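Local coordinates for succinate dehydrogenase subunit A (Mycolicibacterium smegmatis, PDB 7D6V), which probably oxidises succinate to fumarate at its FAD, as the flavoprotein subunit of a mycobacterial respiratory complex that passes electrons toward quinone, at residues 468-482 against 520-534. Numbering follows the deposited sequence.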
ATOM      1  N   VAL A 468      -5.453  31.222  13.102  1.00 18.89           N
ATOM      2  CA  VAL A 468      -6.020  30.182  12.248  1.00 18.89           C
ATOM      3  C   VAL A 468      -7.415  30.536  11.750  1.00 18.89           C
ATOM      4  O   VAL A 468      -7.861  29.969  10.746  1.00 18.89           O
ATOM      5  CB  VAL A 468      -6.063  28.815  12.952  1.00 18.89           C
ATOM      6  CG1 VAL A 468      -4.669  28.385  13.349  1.00 18.89           C
ATOM      7  CG2 VAL A 468      -6.984  28.852  14.154  1.00 18.89           C
ATOM      8  N   LEU A 469      -8.119  31.453  12.413  1.00 19.43           N
ATOM      9  CA  LEU A 469      -9.428  31.880  11.938  1.00 19.43           C
ATOM     10  C   LEU A 469      -9.370  33.088  11.012  1.00 19.43           C
ATOM     11  O   LEU A 469     -10.395  33.439  10.418  1.00 19.43           O
ATOM     12  CB  LEU A 469     -10.342  32.199  13.123  1.00 19.43           C
ATOM     13  CG  LEU A 469     -10.955  31.011  13.863  1.00 19.43           C
ATOM     14  CD1 LEU A 469     -12.034  31.484  14.812  1.00 19.43           C
ATOM     15  CD2 LEU A 469     -11.512  29.997  12.885  1.00 19.43           C
ATOM     16  N   ALA A 470      -8.209  33.729  10.882  1.00 20.88           N
ATOM     17  CA  ALA A 470      -8.100  34.916  10.036  1.00 20.88           C
ATOM     18  C   ALA A 470      -8.517  34.707   8.579  1.00 20.88           C
ATOM     19  O   ALA A 470      -9.159  35.613   8.022  1.00 20.88           O
ATOM     20  CB  ALA A 470      -6.670  35.466  10.113  1.00 20.88           C
ATOM     21  N   PRO A 471      -8.187  33.599   7.902  1.00 20.45           N
ATOM     22  CA  PRO A 471      -8.562  33.474   6.483  1.00 20.45           C
ATOM     23  C   PRO A 471     -10.059  33.421   6.206  1.00 20.45           C
ATOM     24  O   PRO A 471     -10.438  33.306   5.038  1.00 20.45           O
ATOM     25  CB  PRO A 471      -7.890  32.158   6.054  1.00 20.45           C
ATOM     26  CG  PRO A 471      -7.495  31.482   7.308  1.00 20.45           C
ATOM     27  CD  PRO A 471      -7.210  32.565   8.276  1.00 20.45           C
ATOM     28  N   PHE A 472     -10.929  33.498   7.213  1.00 20.79           N
ATOM     29  CA  PHE A 472     -12.366  33.462   6.976  1.00 20.79           C
ATOM     30  C   PHE A 472     -13.003  34.843   6.888  1.00 20.79           C
ATOM     31  O   PHE A 472     -14.187  34.936   6.554  1.00 20.79           O
ATOM     32  CB  PHE A 472     -13.071  32.649   8.069  1.00 20.79           C
ATOM     33  CG  PHE A 472     -13.001  31.165   7.860  1.00 20.79           C
ATOM     34  CD1 PHE A 472     -12.360  30.351   8.777  1.00 20.79           C
ATOM     35  CD2 PHE A 472     -13.579  30.583   6.751  1.00 20.79           C
ATOM     36  CE1 PHE A 472     -12.298  28.988   8.588  1.00 20.79           C
ATOM     37  CE2 PHE A 472     -13.518  29.221   6.557  1.00 20.79           C
ATOM     38  CZ  PHE A 472     -12.877  28.422   7.477  1.00 20.79           C
ATOM     39  N   GLU A 473     -12.263  35.905   7.173  1.00 25.61           N
ATOM     40  CA  GLU A 473     -12.815  37.244   7.051  1.00 25.61           C
ATOM     41  C   GLU A 473     -12.764  37.714   5.596  1.00 25.61           C
ATOM     42  O   GLU A 473     -11.939  37.237   4.812  1.00 25.61           O
ATOM     43  CB  GLU A 473     -12.054  38.215   7.946  1.00 25.61           C
ATOM     44  CG  GLU A 473     -11.641  37.620   9.278  1.00 25.61           C
ATOM     45  CD  GLU A 473     -12.812  37.452  10.229  1.00 25.61           C
ATOM     46  OE1 GLU A 473     -13.612  38.401  10.365  1.00 25.61           O
ATOM     47  OE2 GLU A 473     -12.935  36.368  10.838  1.00 25.61           O
ATOM     48  N   PRO A 474     -13.650  38.644   5.210  1.00 27.00           N
ATOM     49  CA  PRO A 474     -13.766  39.003   3.783  1.00 27.00           C
ATOM     50  C   PRO A 474     -12.462  39.387   3.100  1.00 27.00           C
ATOM     51  O   PRO A 474     -12.212  38.931   1.977  1.00 27.00           O
ATOM     52  CB  PRO A 474     -14.753  40.173   3.821  1.00 27.00           C
ATOM     53  CG  PRO A 474     -15.634  39.860   4.965  1.00 27.00           C
ATOM     54  CD  PRO A 474     -14.764  39.195   6.003  1.00 27.00           C
ATOM     55  N   LYS A 475     -11.626  40.213   3.735  1.00 25.67           N
ATOM     56  CA  LYS A 475     -10.287  40.523   3.229  1.00 25.67           C
ATOM     57  C   LYS A 475     -10.353  41.077   1.803  1.00 25.67           C
ATOM     58  O   LYS A 475      -9.974  40.416   0.835  1.00 25.67           O
ATOM     59  CB  LYS A 475      -9.369  39.298   3.298  1.00 25.67           C
ATOM     60  CG  LYS A 475      -8.590  39.177   4.589  1.00 25.67           C
ATOM     61  CD  LYS A 475      -8.067  37.771   4.780  1.00 25.67           C
ATOM     62  CE  LYS A 475      -7.274  37.649   6.070  1.00 25.67           C
ATOM     63  NZ  LYS A 475      -6.344  36.485   6.050  1.00 25.67           N
ATOM     64  N   ALA A 476     -10.903  42.291   1.701  1.00 27.10           N
ATOM     65  CA  ALA A 476     -10.980  43.008   0.431  1.00 27.10           C
ATOM     66  C   ALA A 476      -9.689  42.855  -0.365  1.00 27.10           C
ATOM     67  O   ALA A 476      -8.592  42.853   0.198  1.00 27.10           O
ATOM     68  CB  ALA A 476     -11.268  44.491   0.677  1.00 27.10           C
ATOM     69  N   GLU A 477      -9.841  42.730  -1.687  1.00 27.88           N
ATOM     70  CA  GLU A 477      -8.825  42.246  -2.619  1.00 27.88           C
ATOM     71  C   GLU A 477      -8.473  40.799  -2.290  1.00 27.88           C
ATOM     72  O   GLU A 477      -7.312  40.497  -1.987  1.00 27.88           O
ATOM     73  CB  GLU A 477      -7.573  43.126  -2.593  1.00 27.88           C
ATOM     74  CG  GLU A 477      -7.806  44.533  -3.106  1.00 27.88           C
ATOM     75  CD  GLU A 477      -8.137  44.564  -4.583  1.00 27.88           C
ATOM     76  OE1 GLU A 477      -7.634  43.694  -5.326  1.00 27.88           O
ATOM     77  OE2 GLU A 477      -8.908  45.454  -5.001  1.00 27.88           O
ATOM     78  N   PRO A 478      -9.436  39.881  -2.354  1.00 25.23           N
ATOM     79  CA  PRO A 478      -9.194  38.514  -1.880  1.00 25.23           C
ATOM     80  C   PRO A 478      -8.197  37.759  -2.745  1.00 25.23           C
ATOM     81  O   PRO A 478      -7.996  38.050  -3.925  1.00 25.23           O
ATOM     82  CB  PRO A 478     -10.579  37.865  -1.955  1.00 25.23           C
ATOM     83  CG  PRO A 478     -11.301  38.647  -2.983  1.00 25.23           C
ATOM     84  CD  PRO A 478     -10.806  40.049  -2.868  1.00 25.23           C
ATOM     85  N   GLU A 479      -7.571  36.762  -2.126  1.00 22.92           N
ATOM     86  CA  GLU A 479      -6.635  35.871  -2.791  1.00 22.92           C
ATOM     87  C   GLU A 479      -7.094  34.429  -2.632  1.00 22.92           C
ATOM     88  O   GLU A 479      -7.436  33.996  -1.529  1.00 22.92           O
ATOM     89  CB  GLU A 479      -5.221  36.025  -2.226  1.00 22.92           C
ATOM     90  CG  GLU A 479      -4.660  37.427  -2.319  1.00 22.92           C
ATOM     91  CD  GLU A 479      -4.110  37.740  -3.693  1.00 22.92           C
ATOM     92  OE1 GLU A 479      -3.960  38.937  -4.014  1.00 22.92           O
ATOM     93  OE2 GLU A 479      -3.831  36.789  -4.451  1.00 22.92           O
ATOM     94  N   ASN A 480      -7.100  33.697  -3.732  1.00 20.91           N
ATOM     95  CA  ASN A 480      -7.409  32.273  -3.696  1.00 20.91           C
ATOM     96  C   ASN A 480      -6.195  31.492  -3.202  1.00 20.91           C
ATOM     97  O   ASN A 480      -5.089  31.695  -3.711  1.00 20.91           O
ATOM     98  CB  ASN A 480      -7.822  31.783  -5.079  1.00 20.91           C
ATOM     99  CG  ASN A 480      -8.532  30.450  -5.038  1.00 20.91           C
ATOM    100  OD1 ASN A 480      -7.905  29.399  -5.112  1.00 20.91           O
ATOM    101  ND2 ASN A 480      -9.852  30.488  -4.921  1.00 20.91           N
ATOM    102  N   PRO A 481      -6.354  30.616  -2.203  1.00 19.65           N
ATOM    103  CA  PRO A 481      -5.196  29.839  -1.728  1.00 19.65           C
ATOM    104  C   PRO A 481      -4.551  28.983  -2.804  1.00 19.65           C
ATOM    105  O   PRO A 481      -3.321  28.856  -2.836  1.00 19.65           O
ATOM    106  CB  PRO A 481      -5.791  28.975  -0.606  1.00 19.65           C
ATOM    107  CG  PRO A 481      -7.069  29.629  -0.236  1.00 19.65           C
ATOM    108  CD  PRO A 481      -7.582  30.302  -1.458  1.00 19.65           C
ATOM    109  N   TYR A 482      -5.354  28.388  -3.688  1.00 18.28           N
ATOM    110  CA  TYR A 482      -4.811  27.516  -4.723  1.00 18.28           C
ATOM    111  C   TYR A 482      -3.959  28.296  -5.715  1.00 18.28           C
ATOM    112  O   TYR A 482      -2.898  27.823  -6.140  1.00 18.28           O
ATOM    113  CB  TYR A 482      -5.952  26.793  -5.439  1.00 18.28           C
ATOM    114  CG  TYR A 482      -6.733  25.853  -4.551  1.00 18.28           C
ATOM    115  CD1 TYR A 482      -6.362  24.525  -4.419  1.00 18.28           C
ATOM    116  CD2 TYR A 482      -7.840  26.293  -3.843  1.00 18.28           C
ATOM    117  CE1 TYR A 482      -7.069  23.663  -3.612  1.00 18.28           C
ATOM    118  CE2 TYR A 482      -8.552  25.436  -3.030  1.00 18.28           C
ATOM    119  CZ  TYR A 482      -8.162  24.123  -2.919  1.00 18.28           C
ATOM    120  OH  TYR A 482      -8.868  23.265  -2.114  1.00 18.28           O
ATOM    121  N   ALA A 520      -1.462  38.038   2.899  1.00 21.61           N
ATOM    122  CA  ALA A 520      -2.266  38.690   3.923  1.00 21.61           C
ATOM    123  C   ALA A 520      -3.718  38.879   3.506  1.00 21.61           C
ATOM    124  O   ALA A 520      -4.548  39.209   4.358  1.00 21.61           O
ATOM    125  CB  ALA A 520      -1.654  40.043   4.287  1.00 21.61           C
ATOM    126  N   ASN A 521      -4.042  38.680   2.230  1.00 22.83           N
ATOM    127  CA  ASN A 521      -5.390  38.870   1.716  1.00 22.83           C
ATOM    128  C   ASN A 521      -6.085  37.560   1.372  1.00 22.83           C
ATOM    129  O   ASN A 521      -7.121  37.580   0.703  1.00 22.83           O
ATOM    130  CB  ASN A 521      -5.361  39.774   0.485  1.00 22.83           C
ATOM    131  CG  ASN A 521      -4.935  41.184   0.810  1.00 22.83           C
ATOM    132  OD1 ASN A 521      -5.422  41.786   1.764  1.00 22.83           O
ATOM    133  ND2 ASN A 521      -4.017  41.722   0.019  1.00 22.83           N
ATOM    134  N   VAL A 522      -5.548  36.424   1.811  1.00 21.98           N
ATOM    135  CA  VAL A 522      -6.107  35.136   1.418  1.00 21.98           C
ATOM    136  C   VAL A 522      -7.470  34.952   2.075  1.00 21.98           C
ATOM    137  O   VAL A 522      -7.616  35.067   3.296  1.00 21.98           O
ATOM    138  CB  VAL A 522      -5.141  33.990   1.757  1.00 21.98           C
ATOM    139  CG1 VAL A 522      -4.863  33.912   3.250  1.00 21.98           C
ATOM    140  CG2 VAL A 522      -5.695  32.673   1.257  1.00 21.98           C
ATOM    141  N   THR A 523      -8.483  34.690   1.257  1.00 22.58           N
ATOM    142  CA  THR A 523      -9.849  34.505   1.723  1.00 22.58           C
ATOM    143  C   THR A 523     -10.282  33.075   1.437  1.00 22.58           C
ATOM    144  O   THR A 523     -10.046  32.559   0.341  1.00 22.58           O
ATOM    145  CB  THR A 523     -10.802  35.493   1.049  1.00 22.58           C
ATOM    146  OG1 THR A 523     -10.289  36.823   1.178  1.00 22.58           O
ATOM    147  CG2 THR A 523     -12.175  35.426   1.692  1.00 22.58           C
ATOM    148  N   VAL A 524     -10.912  32.442   2.420  1.00 20.89           N
ATOM    149  CA  VAL A 524     -11.374  31.066   2.312  1.00 20.89           C
ATOM    150  C   VAL A 524     -12.895  31.076   2.314  1.00 20.89           C
ATOM    151  O   VAL A 524     -13.518  31.717   3.168  1.00 20.89           O
ATOM    152  CB  VAL A 524     -10.821  30.196   3.454  1.00 20.89           C
ATOM    153  CG1 VAL A 524     -11.551  28.877   3.525  1.00 20.89           C
ATOM    154  CG2 VAL A 524      -9.336  29.968   3.265  1.00 20.89           C
ATOM    155  N   GLU A 525     -13.488  30.377   1.352  1.00 23.12           N
ATOM    156  CA  GLU A 525     -14.935  30.285   1.222  1.00 23.12           C
ATOM    157  C   GLU A 525     -15.418  28.974   1.828  1.00 23.12           C
ATOM    158  O   GLU A 525     -14.838  27.916   1.571  1.00 23.12           O
ATOM    159  CB  GLU A 525     -15.358  30.374  -0.245  1.00 23.12           C
ATOM    160  CG  GLU A 525     -14.447  31.227  -1.113  1.00 23.12           C
ATOM    161  CD  GLU A 525     -14.467  32.693  -0.723  1.00 23.12           C
ATOM    162  OE1 GLU A 525     -15.513  33.162  -0.225  1.00 23.12           O
ATOM    163  OE2 GLU A 525     -13.441  33.376  -0.918  1.00 23.12           O
ATOM    164  N   GLY A 526     -16.472  29.049   2.633  1.00 20.92           N
ATOM    165  CA  GLY A 526     -17.040  27.860   3.235  1.00 20.92           C
ATOM    166  C   GLY A 526     -16.998  27.876   4.748  1.00 20.92           C
ATOM    167  O   GLY A 526     -16.904  28.942   5.362  1.00 20.92           O
ATOM    168  N   GLY A 527     -17.069  26.699   5.362  1.00 18.90           N
ATOM    169  CA  GLY A 527     -17.036  26.608   6.807  1.00 18.90           C
ATOM    170  C   GLY A 527     -15.793  25.921   7.328  1.00 18.90           C
ATOM    171  O   GLY A 527     -14.744  25.950   6.682  1.00 18.90           O
ATOM    172  N   ARG A 528     -15.900  25.295   8.495  1.00 17.60           N
ATOM    173  CA  ARG A 528     -14.765  24.647   9.134  1.00 17.60           C
ATOM    174  C   ARG A 528     -14.825  23.129   9.063  1.00 17.60           C
ATOM    175  O   ARG A 528     -13.924  22.466   9.582  1.00 17.60           O
ATOM    176  CB  ARG A 528     -14.659  25.096  10.595  1.00 17.60           C
ATOM    177  CG  ARG A 528     -13.907  26.395  10.778  1.00 17.60           C
ATOM    178  CD  ARG A 528     -14.281  27.079  12.073  1.00 17.60           C
ATOM    179  NE  ARG A 528     -13.753  26.372  13.235  1.00 17.60           N
ATOM    180  CZ  ARG A 528     -13.799  26.842  14.476  1.00 17.60           C
ATOM    181  NH1 ARG A 528     -13.302  26.132  15.476  1.00 17.60           N
ATOM    182  NH2 ARG A 528     -14.344  28.024  14.716  1.00 17.60           N
ATOM    183  N   VAL A 529     -15.845  22.559   8.428  1.00 17.30           N
ATOM    184  CA  VAL A 529     -16.021  21.113   8.400  1.00 17.30           C
ATOM    185  C   VAL A 529     -15.198  20.573   7.233  1.00 17.30           C
ATOM    186  O   VAL A 529     -15.619  20.619   6.077  1.00 17.30           O
ATOM    187  CB  VAL A 529     -17.495  20.724   8.295  1.00 17.30           C
ATOM    188  CG1 VAL A 529     -17.642  19.219   8.126  1.00 17.30           C
ATOM    189  CG2 VAL A 529     -18.244  21.202   9.519  1.00 17.30           C
ATOM    190  N   PHE A 530     -14.018  20.059   7.563  1.00 16.56           N
ATOM    191  CA  PHE A 530     -13.051  19.429   6.659  1.00 16.56           C
ATOM    192  C   PHE A 530     -12.940  20.231   5.359  1.00 16.56           C
ATOM    193  O   PHE A 530     -13.313  19.784   4.276  1.00 16.56           O
ATOM    194  CB  PHE A 530     -13.413  17.964   6.397  1.00 16.56           C
ATOM    195  CG  PHE A 530     -12.409  17.233   5.548  1.00 16.56           C
ATOM    196  CD1 PHE A 530     -11.215  16.825   6.112  1.00 16.56           C
ATOM    197  CD2 PHE A 530     -12.617  16.984   4.214  1.00 16.56           C
ATOM    198  CE1 PHE A 530     -10.274  16.158   5.373  1.00 16.56           C
ATOM    199  CE2 PHE A 530     -11.664  16.330   3.464  1.00 16.56           C
ATOM    200  CZ  PHE A 530     -10.495  15.914   4.047  1.00 16.56           C
ATOM    201  N   ASN A 531     -12.469  21.469   5.504  1.00 16.18           N
ATOM    202  CA  ASN A 531     -12.381  22.426   4.410  1.00 16.18           C
ATOM    203  C   ASN A 531     -10.952  22.471   3.883  1.00 16.18           C
ATOM    204  O   ASN A 531     -10.099  23.148   4.477  1.00 16.18           O
ATOM    205  CB  ASN A 531     -12.823  23.811   4.889  1.00 16.18           C
ATOM    206  CG  ASN A 531     -13.038  24.783   3.755  1.00 16.18           C
ATOM    207  OD1 ASN A 531     -12.634  24.536   2.625  1.00 16.18           O
ATOM    208  ND2 ASN A 531     -13.666  25.909   4.058  1.00 16.18           N
ATOM    209  N   PRO A 532     -10.633  21.779   2.786  1.00 16.10           N
ATOM    210  CA  PRO A 532      -9.236  21.736   2.325  1.00 16.10           C
ATOM    211  C   PRO A 532      -8.698  23.067   1.829  1.00 16.10           C
ATOM    212  O   PRO A 532      -7.475  23.246   1.823  1.00 16.10           O
ATOM    213  CB  PRO A 532      -9.264  20.694   1.200  1.00 16.10           C
ATOM    214  CG  PRO A 532     -10.679  20.596   0.797  1.00 16.10           C
ATOM    215  CD  PRO A 532     -11.514  20.921   1.979  1.00 16.10           C
ATOM    216  N   GLY A 533      -9.551  24.005   1.414  1.00 15.58           N
ATOM    217  CA  GLY A 533      -9.058  25.331   1.080  1.00 15.58           C
ATOM    218  C   GLY A 533      -8.536  26.066   2.299  1.00 15.58           C
ATOM    219  O   GLY A 533      -7.493  26.723   2.246  1.00 15.58           O
ATOM    220  N   TRP A 534      -9.246  25.942   3.419  1.00 15.99           N
ATOM    221  CA  TRP A 534      -8.772  26.491   4.684  1.00 15.99           C
ATOM    222  C   TRP A 534      -7.466  25.833   5.112  1.00 15.99           C
ATOM    223  O   TRP A 534      -6.542  26.509   5.583  1.00 15.99           O
ATOM    224  CB  TRP A 534      -9.864  26.310   5.738  1.00 15.99           C
ATOM    225  CG  TRP A 534      -9.517  26.751   7.118  1.00 15.99           C
ATOM    226  CD1 TRP A 534      -8.853  27.881   7.476  1.00 15.99           C
ATOM    227  CD2 TRP A 534      -9.848  26.076   8.335  1.00 15.99           C
ATOM    228  NE1 TRP A 534      -8.736  27.948   8.840  1.00 15.99           N
ATOM    229  CE2 TRP A 534      -9.340  26.849   9.391  1.00 15.99           C
ATOM    230  CE3 TRP A 534     -10.522  24.889   8.632  1.00 15.99           C
ATOM    231  CZ2 TRP A 534      -9.482  26.476  10.725  1.00 15.99           C
ATOM    232  CZ3 TRP A 534     -10.659  24.519   9.957  1.00 15.99           C
ATOM    233  CH2 TRP A 534     -10.143  25.310  10.985  1.00 15.99           C
TER
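The indole of Trp534 carries Phe472 CE1 and Arg528 CG over one face, while Pro471 CG and Val468 O lie at its edge, in plane. Phe472 meets the five-membered ring obliquely: centroids are 4.6 Å apart and planes 45° inclined, an intermediate tilt. With CG anti to the backbone N (chi1 177°), Trp534 directs NE1 at Val468 O, a bond of 2.9 Å and 161° at the hydrogen that fixes the indole's rotation. Asn531 ND2 reaches the edge of the Phe472 ring and donates to Gly527 O at 2.8 Å. Tyr190 also meets the indole.

The link between helices 458-469 and 481-495 wraps around the extended residues 522-525, which lead toward helix 532-556, in the flavoprotein's C-terminal region. A single beta bridge joins Glu479 and Val522, with Glu479 N donating to Asn521 O (3.0 Å) and Thr523 N to Glu479 O (3.1 Å). Across from it, Val524 N donates to Pro471 O at 2.8 Å, and Thr523 OG1 donates a hydrogen bond to Pro474 O (3.0 Å) from above the carbonyl plane. Pro481 CG packs against Val522 CG2 at 3.7 Å. Tyr482 OH is hydrogen-bonded to Pro46 O of the neighbouring iron-sulfur subunit.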